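Glycosyltransferase Gtf1 (Streptococcus pneumoniae, PDB 4PQG) is a glycosyltransferase of the GT-B clan, modelled here with uridine-5'-diphosphate and 2-acetamido-2-deoxy-beta-D-glucopyranose bound. Local coordinates at residues E26-Y31 / I311-I316; W72-F77 / Y203-F208; S221-L226 / H244-V249; V285-Q290 / E412-T417. One frame throughout, in Å; residues are numbered along the deposited sequence.

Contact 1: residues E26-Y31 / I311-I316; sequences EYAQAY and IPVGSI. With UDP (uridine-5'-diphosphate), chain C; NAG (2-acetamido-2-deoxy-beta-D-glucopyranose), chain D.
Residues 26-31 of helix 24-38 come up against the irregular loop 311-316 at two places, with Ala28 CA 5.2 Å from Val313 CA and Tyr31 lying beside Gly314 one turn further on. A single water ties the two backbones together, donating to Ala28 O at 2.8 Å and to Val313 O at 2.6 Å, so both carbonyls are served without direct polar contact. Next to it the methyl of Ala28 meets Val313, CB to CB 3.7 Å. Tyr31 does the rest: with CG beside the backbone N (chi1 -85°) its ring lies along the loop, and Gly314 CA makes a CH-pi contact over one face, 4.2 Å from the ring centroid. Ser315 O approaches Tyr31 CE1 obliquely at 3.3 Å. The phenol end is held elsewhere, by Glu420 of helix 416-423. The ligands lie close by: UDP C1' sits over the centre of the Tyr27 ring, and both Val313 methyls, CG1 and CG2, reach NAG O6 at 3.4 Å. This is the interdomain cleft of a GT-B fold, where a helix of the N-terminal Rossmann-like half meets the loop following strand 308-310, with the UDP pocket alongside.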
# COMPACT_ATOMS: atom_id res chain seq x y z
N GLU A 26 -2.33 -1.13 1.42
CA GLU A 26 -2.71 -1.45 0.05
C GLU A 26 -2.77 -2.95 -0.20
O GLU A 26 -3.67 -3.44 -0.92
CB GLU A 26 -1.74 -0.78 -0.95
CG GLU A 26 -1.93 0.74 -1.05
CD GLU A 26 -1.46 1.47 0.19
OE1 GLU A 26 -2.27 2.21 0.80
OE2 GLU A 26 -0.29 1.26 0.59
N TYR A 27 -1.83 -3.69 0.37
CA TYR A 27 -1.87 -5.16 0.26
C TYR A 27 -3.09 -5.75 0.98
O TYR A 27 -3.71 -6.71 0.48
CB TYR A 27 -0.54 -5.79 0.70
CG TYR A 27 0.50 -5.65 -0.38
CD1 TYR A 27 0.57 -6.57 -1.41
CD2 TYR A 27 1.37 -4.55 -0.40
CE1 TYR A 27 1.50 -6.43 -2.43
CE2 TYR A 27 2.30 -4.40 -1.42
CZ TYR A 27 2.35 -5.34 -2.43
OH TYR A 27 3.25 -5.23 -3.44
N ALA A 28 -3.43 -5.20 2.15
CA ALA A 28 -4.64 -5.60 2.86
C ALA A 28 -5.89 -5.41 1.99
O ALA A 28 -6.81 -6.24 2.02
CB ALA A 28 -4.80 -4.81 4.15
N GLN A 29 -5.93 -4.31 1.24
CA GLN A 29 -7.03 -4.07 0.32
C GLN A 29 -7.05 -5.13 -0.77
O GLN A 29 -8.11 -5.59 -1.18
CB GLN A 29 -6.92 -2.69 -0.32
CG GLN A 29 -7.26 -1.50 0.57
CD GLN A 29 -7.60 -0.27 -0.26
OE1 GLN A 29 -6.87 0.09 -1.19
NE2 GLN A 29 -8.74 0.35 0.03
N ALA A 30 -5.87 -5.49 -1.26
CA ALA A 30 -5.75 -6.52 -2.27
C ALA A 30 -6.19 -7.88 -1.70
O ALA A 30 -6.91 -8.62 -2.37
CB ALA A 30 -4.35 -6.60 -2.83
N TYR A 31 -5.79 -8.19 -0.46
CA TYR A 31 -6.32 -9.40 0.18
C TYR A 31 -7.86 -9.37 0.21
O TYR A 31 -8.50 -10.34 -0.20
CB TYR A 31 -5.76 -9.59 1.59
CG TYR A 31 -4.42 -10.29 1.64
CD1 TYR A 31 -4.33 -11.69 1.50
CD2 TYR A 31 -3.24 -9.58 1.86
CE1 TYR A 31 -3.10 -12.34 1.57
CE2 TYR A 31 -2.01 -10.21 1.92
CZ TYR A 31 -1.94 -11.60 1.78
OH TYR A 31 -0.71 -12.23 1.85
N ILE A 311 -11.43 -8.75 12.22
CA ILE A 311 -11.28 -9.46 10.96
C ILE A 311 -9.85 -9.24 10.49
O ILE A 311 -9.48 -8.11 10.17
CB ILE A 311 -12.26 -8.98 9.87
CG1 ILE A 311 -13.69 -8.83 10.41
CG2 ILE A 311 -12.21 -9.91 8.67
CD1 ILE A 311 -14.59 -8.05 9.49
N PRO A 312 -9.05 -10.32 10.46
CA PRO A 312 -7.66 -10.23 9.99
C PRO A 312 -7.63 -9.63 8.59
O PRO A 312 -8.45 -9.99 7.76
CB PRO A 312 -7.24 -11.69 9.93
CG PRO A 312 -8.02 -12.35 11.02
CD PRO A 312 -9.36 -11.66 11.00
N VAL A 313 -6.67 -8.73 8.35
CA VAL A 313 -6.49 -8.06 7.06
C VAL A 313 -5.90 -8.99 6.01
O VAL A 313 -5.89 -8.68 4.82
CB VAL A 313 -5.63 -6.77 7.15
CG1 VAL A 313 -6.36 -5.67 7.91
CG2 VAL A 313 -4.26 -7.04 7.77
N GLY A 314 -5.40 -10.14 6.44
CA GLY A 314 -4.86 -11.11 5.50
C GLY A 314 -5.27 -12.51 5.88
O GLY A 314 -5.69 -12.76 7.01
N SER A 315 -5.15 -13.43 4.93
CA SER A 315 -5.36 -14.85 5.21
C SER A 315 -4.49 -15.63 4.23
O SER A 315 -4.01 -15.06 3.25
CB SER A 315 -6.84 -15.21 5.08
OG SER A 315 -7.33 -14.90 3.79
N ILE A 316 -4.26 -16.91 4.50
CA ILE A 316 -3.39 -17.74 3.70
C ILE A 316 -4.26 -18.72 2.91
O ILE A 316 -5.05 -19.46 3.51
CB ILE A 316 -2.42 -18.53 4.61
CG1 ILE A 316 -1.51 -17.58 5.40
CG2 ILE A 316 -1.56 -19.49 3.80
CD1 ILE A 316 -0.88 -18.21 6.62
N1 UDP C . 5.69 -6.71 0.20
C2 UDP C . 5.95 -7.15 -1.11
N3 UDP C . 7.20 -7.18 -1.55
C4 UDP C . 8.24 -6.80 -0.79
C5 UDP C . 8.02 -6.36 0.52
C6 UDP C . 6.71 -6.33 1.00
O2 UDP C . 5.02 -7.52 -1.87
O4 UDP C . 9.39 -6.87 -1.27
C1' UDP C . 4.29 -6.73 0.67
C2' UDP C . 4.11 -7.90 1.63
O2' UDP C . 3.81 -9.15 0.97
C3' UDP C . 2.98 -7.47 2.55
C4' UDP C . 3.04 -5.94 2.50
O4' UDP C . 3.96 -5.59 1.46
O3' UDP C . 1.72 -7.91 2.04
C5' UDP C . 3.54 -5.33 3.81
O5' UDP C . 2.53 -5.47 4.79
PA UDP C . 2.88 -5.48 6.36
O1A UDP C . 1.60 -5.62 7.13
O2A UDP C . 3.96 -6.52 6.55
O3A UDP C . 3.69 -4.12 6.67
PB UDP C . 3.25 -2.58 6.55
O1B UDP C . 3.82 -1.95 7.81
O2B UDP C . 3.89 -2.10 5.26
O3B UDP C . 1.74 -2.56 6.57
C1 NAG D . -0.09 -1.66 8.37
C2 NAG D . 0.45 -2.05 9.74
C3 NAG D . 0.55 -3.57 9.51
C4 NAG D . -0.76 -4.15 8.96
C5 NAG D . -1.28 -3.32 7.75
C6 NAG D . -2.54 -3.86 7.08
C7 NAG D . 2.21 -1.19 11.19
C8 NAG D . 3.63 -0.69 11.23
N2 NAG D . 1.78 -1.54 9.99
O1 NAG D . 0.37 -0.51 7.71
O3 NAG D . 0.98 -4.26 10.67
O4 NAG D . -0.51 -5.47 8.54
O5 NAG D . -1.45 -1.99 8.25
O6 NAG D . -3.59 -3.72 8.01
O7 NAG D . 1.53 -1.25 12.22
O HOH W 1 -8.18 -7.66 4.06

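Contact 2: residues W72-F77 / Y203-F208; sequences WLYNHF and YGKQAF
Phe208 pushes its ring from the first turn of helix 205-215 in among Leu73, Tyr74 and Phe77, and these apolar contacts make up most of the interface. With Phe208 CG anti to the backbone N (chi1 -178°), the ring reaches away from its own helix and presents its far rim to the short, weakly bonded turn 73-76. Phe208 CZ lies 3.3 Å from Phe77 CE2; the planes are inclined by 29° and offset, with little of one ring lying over the other. On the Tyr74 side the rings meet obliquely, Phe208 CE2 being 3.6 Å from Tyr74 CE1. Leu73 fills the angle beside them, its CG 3.8 Å from the same Phe208 CE2, while its CD2 methyl also touches Lys205 CE at 3.9 Å.

The polar part is a single hydrogen bond. Lys205, stretched out along its whole length, runs at about a right angle to Tyr74 and donates from NZ to Tyr74 OH at 2.9 Å, arriving at the ring edge near its plane. Neither group depends on this bond alone: Tyr74 OH also bonds Glu192, and Lys205 NZ bonds the carbonyl of Thr48.

Beyond the two segments the rings continue, with Tyr195 stacked on Phe208 and Phe197 edge-to-face with Phe77. Tyr74, Phe77 and Phe208 form an aromatic cluster at the place where the chain leaves edge strand 70-72 of the seven-stranded parallel sheet and where, after the long antiparallel sheet, it returns to that half as helix 205-215.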
# COMPACT_ATOMS: atom_id res chain seq x y z
N TRP A 72 -10.82 5.13 -9.87
CA TRP A 72 -9.92 6.25 -9.64
C TRP A 72 -10.77 7.47 -9.67
O TRP A 72 -11.51 7.70 -10.63
CB TRP A 72 -8.80 6.30 -10.69
CG TRP A 72 -7.84 7.47 -10.51
CD1 TRP A 72 -7.39 8.03 -9.31
CD2 TRP A 72 -7.20 8.26 -11.56
NE1 TRP A 72 -6.54 9.08 -9.56
CE2 TRP A 72 -6.38 9.27 -10.88
CE3 TRP A 72 -7.23 8.24 -12.95
CZ2 TRP A 72 -5.63 10.19 -11.58
CZ3 TRP A 72 -6.46 9.17 -13.65
CH2 TRP A 72 -5.70 10.14 -12.98
N LEU A 73 -10.72 8.24 -8.58
CA LEU A 73 -11.55 9.44 -8.43
C LEU A 73 -11.64 10.31 -9.71
O LEU A 73 -12.74 10.67 -10.16
CB LEU A 73 -11.07 10.27 -7.23
CG LEU A 73 -11.59 11.71 -7.06
CD1 LEU A 73 -13.08 11.73 -6.72
CD2 LEU A 73 -10.79 12.46 -5.99
N TYR A 74 -10.49 10.63 -10.29
CA TYR A 74 -10.44 11.63 -11.38
C TYR A 74 -10.98 11.09 -12.72
O TYR A 74 -11.49 11.82 -13.54
CB TYR A 74 -9.02 12.20 -11.51
CG TYR A 74 -8.61 12.96 -10.26
CD1 TYR A 74 -8.90 14.32 -10.13
CD2 TYR A 74 -7.96 12.31 -9.19
CE1 TYR A 74 -8.54 15.03 -8.99
CE2 TYR A 74 -7.59 13.00 -8.05
CZ TYR A 74 -7.91 14.36 -7.95
OH TYR A 74 -7.60 15.07 -6.83
N ASN A 75 -10.85 9.78 -12.90
CA ASN A 75 -11.33 9.06 -14.09
C ASN A 75 -12.85 8.80 -14.07
O ASN A 75 -13.48 8.66 -15.13
CB ASN A 75 -10.57 7.71 -14.16
CG ASN A 75 -11.16 6.76 -15.19
OD1 ASN A 75 -11.82 5.79 -14.84
ND2 ASN A 75 -10.95 7.07 -16.47
N HIS A 76 -13.41 8.74 -12.86
CA HIS A 76 -14.77 8.28 -12.60
C HIS A 76 -15.83 9.10 -13.27
O HIS A 76 -16.85 8.56 -13.70
CB HIS A 76 -15.06 8.23 -11.10
CG HIS A 76 -16.47 7.82 -10.75
ND1 HIS A 76 -16.91 6.56 -10.88
CD2 HIS A 76 -17.54 8.57 -10.25
CE1 HIS A 76 -18.20 6.50 -10.49
NE2 HIS A 76 -18.58 7.72 -10.09
N PHE A 77 -15.58 10.40 -13.37
CA PHE A 77 -16.49 11.32 -14.02
C PHE A 77 -16.43 11.25 -15.55
O PHE A 77 -17.15 11.99 -16.22
CB PHE A 77 -16.20 12.76 -13.56
CG PHE A 77 -16.30 12.96 -12.07
CD1 PHE A 77 -17.52 13.28 -11.49
CD2 PHE A 77 -15.17 12.88 -11.26
CE1 PHE A 77 -17.63 13.49 -10.11
CE2 PHE A 77 -15.27 13.09 -9.88
CZ PHE A 77 -16.50 13.40 -9.31
N TYR A 203 -15.68 24.02 -5.81
CA TYR A 203 -14.55 24.73 -5.20
C TYR A 203 -13.89 23.88 -4.13
O TYR A 203 -14.49 23.65 -3.08
CB TYR A 203 -15.01 26.08 -4.60
CG TYR A 203 -15.67 26.93 -5.64
CD1 TYR A 203 -14.92 27.49 -6.68
CD2 TYR A 203 -17.06 27.15 -5.63
CE1 TYR A 203 -15.52 28.25 -7.67
CE2 TYR A 203 -17.67 27.92 -6.62
CZ TYR A 203 -16.90 28.46 -7.63
OH TYR A 203 -17.47 29.23 -8.64
N GLY A 204 -12.68 23.41 -4.41
CA GLY A 204 -11.92 22.62 -3.42
C GLY A 204 -12.13 21.12 -3.56
O GLY A 204 -13.18 20.65 -4.04
N LYS A 205 -11.12 20.35 -3.16
CA LYS A 205 -11.20 18.90 -3.35
C LYS A 205 -12.35 18.24 -2.56
O LYS A 205 -12.95 17.27 -3.01
CB LYS A 205 -9.86 18.22 -3.02
CG LYS A 205 -9.84 16.74 -3.43
CD LYS A 205 -8.44 16.19 -3.48
CE LYS A 205 -8.52 14.68 -3.66
NZ LYS A 205 -7.22 14.14 -4.12
N GLN A 206 -12.65 18.78 -1.38
CA GLN A 206 -13.74 18.24 -0.58
C GLN A 206 -15.07 18.23 -1.32
O GLN A 206 -15.80 17.23 -1.30
CB GLN A 206 -13.88 19.01 0.74
CG GLN A 206 -12.82 18.69 1.77
CD GLN A 206 -13.17 19.31 3.11
OE1 GLN A 206 -13.72 18.66 3.99
NE2 GLN A 206 -12.89 20.60 3.25
N ALA A 207 -15.39 19.34 -1.98
CA ALA A 207 -16.63 19.46 -2.74
C ALA A 207 -16.63 18.49 -3.91
O ALA A 207 -17.67 17.90 -4.25
CB ALA A 207 -16.81 20.89 -3.23
N PHE A 208 -15.45 18.32 -4.50
CA PHE A 208 -15.26 17.42 -5.62
C PHE A 208 -15.49 15.97 -5.19
O PHE A 208 -16.22 15.21 -5.85
CB PHE A 208 -13.83 17.62 -6.17
CG PHE A 208 -13.50 16.78 -7.37
CD1 PHE A 208 -14.23 16.89 -8.55
CD2 PHE A 208 -12.40 15.93 -7.35
CE1 PHE A 208 -13.89 16.15 -9.67
CE2 PHE A 208 -12.05 15.20 -8.47
CZ PHE A 208 -12.79 15.31 -9.63

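Contact 3: residues S221-L226 / H244-V249; sequences SDLVIL and HLAVVV
Five backbone hydrogen bonds in the alternating pattern of parallel strands join 221-226 to 244-249. The shortest, Ala246 N to Val224 O at 2.7 Å, is almost straight (178° at the hydrogen), with the donor nearly on the carbonyl axis. Val224 N to His244 O (2.8 Å) and Leu226 N to Ala246 O (2.9 Å) flank it. Toward the ends the bonds lengthen: His244 N to Asp222 O is 3.0 Å and bent to 143°, and Val248 N to Leu226 O is 3.1 Å. Asp222 O has a second neighbour: with CG anti to its carbonyl carbon (chi1 -57°), His244 turns its ring edge back toward it and brings CD2 within 3.3 Å.

Outside this ladder the side chains sort onto two faces. Leu223, Ile225, His244 and Ala246 share one, where Leu223 CD1 reaches diagonally to the Ala246 methyl. Near the end of the pair Ile225 CG2 and Val248 CG2 press together at 3.4 Å, tighter than usual for two methyls. Val224, Leu226, Leu245 and Val247 take the other face, with Val224 CG1 4.1 Å from Leu245 CD1.

Helix 233-240 packs on that second face through Phe237, which touches Leu226 and Leu245, and so completes a beta-alpha-beta crossover. Strand 10-15 bonds to the far edge of 223-226 and strand 282-285 lies beyond 244-248, placing the pair in the middle of the seven-stranded parallel sheet.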
# COMPACT_ATOMS: atom_id res chain seq x y z
N SER A 221 -28.36 -0.76 1.48
CA SER A 221 -27.72 -2.07 1.52
C SER A 221 -26.24 -2.04 1.10
O SER A 221 -25.58 -3.08 1.11
CB SER A 221 -28.49 -3.10 0.70
OG SER A 221 -28.40 -2.84 -0.69
N ASP A 222 -25.72 -0.87 0.74
CA ASP A 222 -24.29 -0.74 0.42
C ASP A 222 -23.45 -0.62 1.68
O ASP A 222 -23.95 -0.20 2.73
CB ASP A 222 -24.03 0.46 -0.48
CG ASP A 222 -24.52 0.24 -1.89
OD1 ASP A 222 -24.52 -0.92 -2.36
OD2 ASP A 222 -24.90 1.23 -2.52
N LEU A 223 -22.18 -0.99 1.55
CA LEU A 223 -21.19 -0.80 2.60
C LEU A 223 -20.00 0.02 2.09
O LEU A 223 -19.40 -0.30 1.06
CB LEU A 223 -20.70 -2.16 3.12
CG LEU A 223 -19.64 -2.19 4.25
CD1 LEU A 223 -20.06 -1.39 5.49
CD2 LEU A 223 -19.30 -3.63 4.63
N VAL A 224 -19.67 1.08 2.82
CA VAL A 224 -18.46 1.87 2.54
C VAL A 224 -17.43 1.50 3.61
O VAL A 224 -17.68 1.63 4.82
CB VAL A 224 -18.76 3.39 2.53
CG1 VAL A 224 -17.48 4.21 2.36
CG2 VAL A 224 -19.75 3.70 1.40
N ILE A 225 -16.29 1.00 3.16
CA ILE A 225 -15.18 0.67 4.04
C ILE A 225 -14.06 1.67 3.79
O ILE A 225 -13.52 1.78 2.68
CB ILE A 225 -14.68 -0.76 3.80
CG1 ILE A 225 -15.84 -1.76 3.96
CG2 ILE A 225 -13.51 -1.08 4.73
CD1 ILE A 225 -15.48 -3.19 3.64
N LEU A 226 -13.71 2.38 4.85
CA LEU A 226 -12.72 3.43 4.80
C LEU A 226 -11.35 2.98 5.33
O LEU A 226 -11.18 2.75 6.54
CB LEU A 226 -13.23 4.62 5.58
CG LEU A 226 -12.50 5.96 5.52
CD1 LEU A 226 -12.32 6.41 4.08
CD2 LEU A 226 -13.30 6.98 6.32
N HIS A 244 -24.04 2.03 4.77
CA HIS A 244 -23.36 1.69 6.02
C HIS A 244 -21.92 2.08 5.91
O HIS A 244 -21.36 2.06 4.82
CB HIS A 244 -23.48 0.20 6.33
CG HIS A 244 -24.90 -0.30 6.39
ND1 HIS A 244 -25.64 -0.25 7.52
CD2 HIS A 244 -25.72 -0.85 5.41
CE1 HIS A 244 -26.87 -0.76 7.28
NE2 HIS A 244 -26.92 -1.13 5.98
N LEU A 245 -21.32 2.43 7.04
CA LEU A 245 -19.95 2.92 7.09
C LEU A 245 -19.12 2.08 8.05
O LEU A 245 -19.44 1.95 9.23
CB LEU A 245 -19.94 4.40 7.52
CG LEU A 245 -18.56 5.06 7.70
CD1 LEU A 245 -17.82 5.11 6.38
CD2 LEU A 245 -18.68 6.43 8.33
N ALA A 246 -18.04 1.50 7.53
CA ALA A 246 -17.06 0.79 8.35
C ALA A 246 -15.71 1.49 8.23
O ALA A 246 -15.38 2.02 7.16
CB ALA A 246 -16.95 -0.67 7.90
N VAL A 247 -14.97 1.54 9.33
CA VAL A 247 -13.61 2.11 9.36
C VAL A 247 -12.65 0.99 9.74
O VAL A 247 -12.80 0.35 10.80
CB VAL A 247 -13.49 3.29 10.35
CG1 VAL A 247 -12.02 3.67 10.60
CG2 VAL A 247 -14.31 4.48 9.86
N VAL A 248 -11.67 0.74 8.88
CA VAL A 248 -10.64 -0.24 9.19
C VAL A 248 -9.48 0.44 9.89
O VAL A 248 -8.97 1.47 9.41
CB VAL A 248 -10.14 -0.96 7.93
CG1 VAL A 248 -9.12 -2.03 8.27
CG2 VAL A 248 -11.31 -1.61 7.21
N VAL A 249 -9.10 -0.12 11.04
CA VAL A 249 -7.95 0.33 11.81
C VAL A 249 -6.76 -0.54 11.40
O VAL A 249 -6.79 -1.76 11.55
CB VAL A 249 -8.21 0.20 13.33
CG1 VAL A 249 -7.02 0.70 14.14
CG2 VAL A 249 -9.49 0.94 13.72

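Contact 4: residues V285-Q290 / E412-T417; sequences VSTDRQ and EGFGLT. With NAG (2-acetamido-2-deoxy-beta-D-glucopyranose), chain D; UDP (uridine-5'-diphosphate), chain C.
Gly413 and Phe414, which rest against Ser286, begin a run of five consecutive backbone N-H groups, Gly413 to Thr417, that all donate to ligands. The first three take NAG: Gly413 N bonds O7, Phe414 N bonds O3 at 3.0 Å and Gly415 N bonds O4 at 2.9 Å. The next two take the alpha phosphate of UDP, Leu416 N to O1A at 2.8 Å and Thr417 N to O2A at 3.2 Å. Glu412 adds a side-chain grip, OE1 accepting from NAG O3 at 2.6 Å, while Lys341 holds OE2.

Behind this row the packing is slight. Ser286 CB sits obliquely against the Phe414 ring, 3.5 Å from CD1, a position reached because the ring swings anti to its own backbone N (chi1 -173°). Thr287 CG2 comes to the ring edge, 4.3 Å from CD1. Thr287 also caps helix 288-301, its OG1 accepting from Gln290 N. A water bridges the segments, hydrogen-bonded to Thr287 OG1, Gln290 OE1 and Gly413 O; the NE2 of the same Gln290 amide is held by His253.

Gly415, whose positive phi (88°) suits glycine, is the N-cap of helix 416-423. The phosphate therefore meets the start of that helix, whose first N-H groups point at it and whose dipole would probably favour its negative charge, while neighbouring peptides of the same loop bond the oxygens of NAG.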
# COMPACT_ATOMS: atom_id res chain seq x y z
N VAL A 285 -10.77 -4.27 13.28
CA VAL A 285 -9.36 -4.42 13.68
C VAL A 285 -8.86 -5.82 13.36
O VAL A 285 -9.66 -6.74 13.25
CB VAL A 285 -9.11 -4.15 15.18
CG1 VAL A 285 -9.50 -2.73 15.55
CG2 VAL A 285 -9.86 -5.17 16.04
N SER A 286 -7.54 -6.00 13.25
CA SER A 286 -7.00 -7.29 12.82
C SER A 286 -6.84 -8.36 13.91
O SER A 286 -6.76 -9.54 13.59
CB SER A 286 -5.66 -7.10 12.11
OG SER A 286 -5.85 -6.42 10.88
N THR A 287 -6.75 -7.95 15.17
CA THR A 287 -6.57 -8.89 16.28
C THR A 287 -7.53 -8.59 17.41
O THR A 287 -7.96 -7.46 17.58
CB THR A 287 -5.16 -8.83 16.87
OG1 THR A 287 -4.98 -7.56 17.51
CG2 THR A 287 -4.12 -9.05 15.81
N ASP A 288 -7.84 -9.61 18.21
CA ASP A 288 -8.69 -9.44 19.39
C ASP A 288 -8.05 -8.57 20.46
O ASP A 288 -8.77 -7.91 21.19
CB ASP A 288 -9.06 -10.79 20.02
CG ASP A 288 -10.12 -11.53 19.22
OD1 ASP A 288 -11.01 -10.87 18.64
OD2 ASP A 288 -10.05 -12.77 19.19
N ARG A 289 -6.73 -8.60 20.58
CA ARG A 289 -6.07 -7.72 21.54
C ARG A 289 -6.30 -6.24 21.19
O ARG A 289 -6.60 -5.45 22.07
CB ARG A 289 -4.58 -8.05 21.66
CG ARG A 289 -3.81 -7.24 22.71
CD ARG A 289 -4.37 -7.32 24.13
NE ARG A 289 -3.74 -6.32 25.00
CZ ARG A 289 -4.32 -5.75 26.06
NH1 ARG A 289 -5.57 -6.07 26.40
NH2 ARG A 289 -3.67 -4.85 26.78
N GLN A 290 -6.16 -5.87 19.91
CA GLN A 290 -6.42 -4.47 19.55
C GLN A 290 -7.88 -4.14 19.76
O GLN A 290 -8.22 -3.05 20.20
CB GLN A 290 -6.00 -4.15 18.12
CG GLN A 290 -6.08 -2.65 17.82
CD GLN A 290 -5.32 -2.24 16.58
OE1 GLN A 290 -5.13 -3.04 15.66
NE2 GLN A 290 -4.88 -0.98 16.55
N GLU A 412 3.27 -3.72 15.17
CA GLU A 412 2.48 -4.12 14.00
C GLU A 412 1.01 -4.29 14.33
O GLU A 412 0.65 -5.03 15.24
CB GLU A 412 3.00 -5.42 13.37
CG GLU A 412 4.43 -5.36 12.84
CD GLU A 412 4.60 -4.52 11.57
OE1 GLU A 412 3.60 -4.23 10.86
OE2 GLU A 412 5.77 -4.17 11.27
N GLY A 413 0.17 -3.60 13.56
CA GLY A 413 -1.26 -3.79 13.64
C GLY A 413 -1.60 -5.25 13.37
O GLY A 413 -2.52 -5.81 13.97
N PHE A 414 -0.85 -5.86 12.47
CA PHE A 414 -1.06 -7.24 12.09
C PHE A 414 0.23 -7.81 11.57
O PHE A 414 0.80 -8.74 12.16
CB PHE A 414 -2.13 -7.35 11.00
CG PHE A 414 -2.53 -8.77 10.67
CD1 PHE A 414 -3.23 -9.54 11.61
CD2 PHE A 414 -2.21 -9.34 9.44
CE1 PHE A 414 -3.62 -10.84 11.31
CE2 PHE A 414 -2.61 -10.64 9.14
CZ PHE A 414 -3.31 -11.39 10.08
N GLY A 415 0.71 -7.23 10.46
CA GLY A 415 1.96 -7.65 9.84
C GLY A 415 1.78 -8.76 8.83
O GLY A 415 2.00 -9.95 9.13
N LEU A 416 1.41 -8.38 7.62
CA LEU A 416 1.13 -9.33 6.58
C LEU A 416 2.32 -10.24 6.24
O LEU A 416 2.11 -11.41 5.97
CB LEU A 416 0.62 -8.61 5.32
CG LEU A 416 -0.83 -8.07 5.43
CD1 LEU A 416 -1.17 -7.11 4.28
CD2 LEU A 416 -1.88 -9.17 5.55
N THR A 417 3.54 -9.71 6.26
CA THR A 417 4.73 -10.55 6.01
C THR A 417 4.99 -11.59 7.13
O THR A 417 5.63 -12.61 6.88
CB THR A 417 6.03 -9.76 5.80
OG1 THR A 417 6.34 -9.02 6.99
CG2 THR A 417 5.90 -8.83 4.57
C1 NAG D . -0.09 -1.66 8.37
C2 NAG D . 0.45 -2.05 9.74
C3 NAG D . 0.55 -3.57 9.51
C4 NAG D . -0.76 -4.15 8.96
C5 NAG D . -1.28 -3.32 7.75
C6 NAG D . -2.54 -3.86 7.08
C7 NAG D . 2.21 -1.19 11.19
C8 NAG D . 3.63 -0.69 11.23
N2 NAG D . 1.78 -1.54 9.99
O1 NAG D . 0.37 -0.51 7.71
O3 NAG D . 0.98 -4.26 10.67
O4 NAG D . -0.51 -5.47 8.54
O5 NAG D . -1.45 -1.99 8.25
O6 NAG D . -3.59 -3.72 8.01
O7 NAG D . 1.53 -1.25 12.22
N1 UDP C . 5.69 -6.71 0.20
C2 UDP C . 5.95 -7.15 -1.11
N3 UDP C . 7.20 -7.18 -1.55
C4 UDP C . 8.24 -6.80 -0.79
C5 UDP C . 8.02 -6.36 0.52
C6 UDP C . 6.71 -6.33 1.00
O2 UDP C . 5.02 -7.52 -1.87
O4 UDP C . 9.39 -6.87 -1.27
C1' UDP C . 4.29 -6.73 0.67
C2' UDP C . 4.11 -7.90 1.63
O2' UDP C . 3.81 -9.15 0.97
C3' UDP C . 2.98 -7.47 2.55
C4' UDP C . 3.04 -5.94 2.50
O4' UDP C . 3.96 -5.59 1.46
O3' UDP C . 1.72 -7.91 2.04
C5' UDP C . 3.54 -5.33 3.81
O5' UDP C . 2.53 -5.47 4.79
PA UDP C . 2.88 -5.48 6.36
O1A UDP C . 1.60 -5.62 7.13
O2A UDP C . 3.96 -6.52 6.55
O3A UDP C . 3.69 -4.12 6.67
PB UDP C . 3.25 -2.58 6.55
O1B UDP C . 3.82 -1.95 7.81
O2B UDP C . 3.89 -2.10 5.26
O3B UDP C . 1.74 -2.56 6.57
O HOH W 2 -4.59 -5.88 15.41

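From the N terminus, helix 24-38 opens contact 1, which waits for residues 311-316 to close. Within that span contact 2 forms first, 72-77 being rejoined by 203-208 once the antiparallel sheet has been built, and then contact 3 closes the short loop between strands 223-226 and 244-248. These two lie in series, their centres about 20 Å apart. Contact 4 opens at 285-290, before contact 1 closes, and finishes at 412-417, so contacts 1 and 4 cross. They touch through Val313, packed on Ser286 and Phe414, and share both ligands; contact 4 joins the N-terminal sheet to the C-terminal half. Val249 links contact 3 to contact 4.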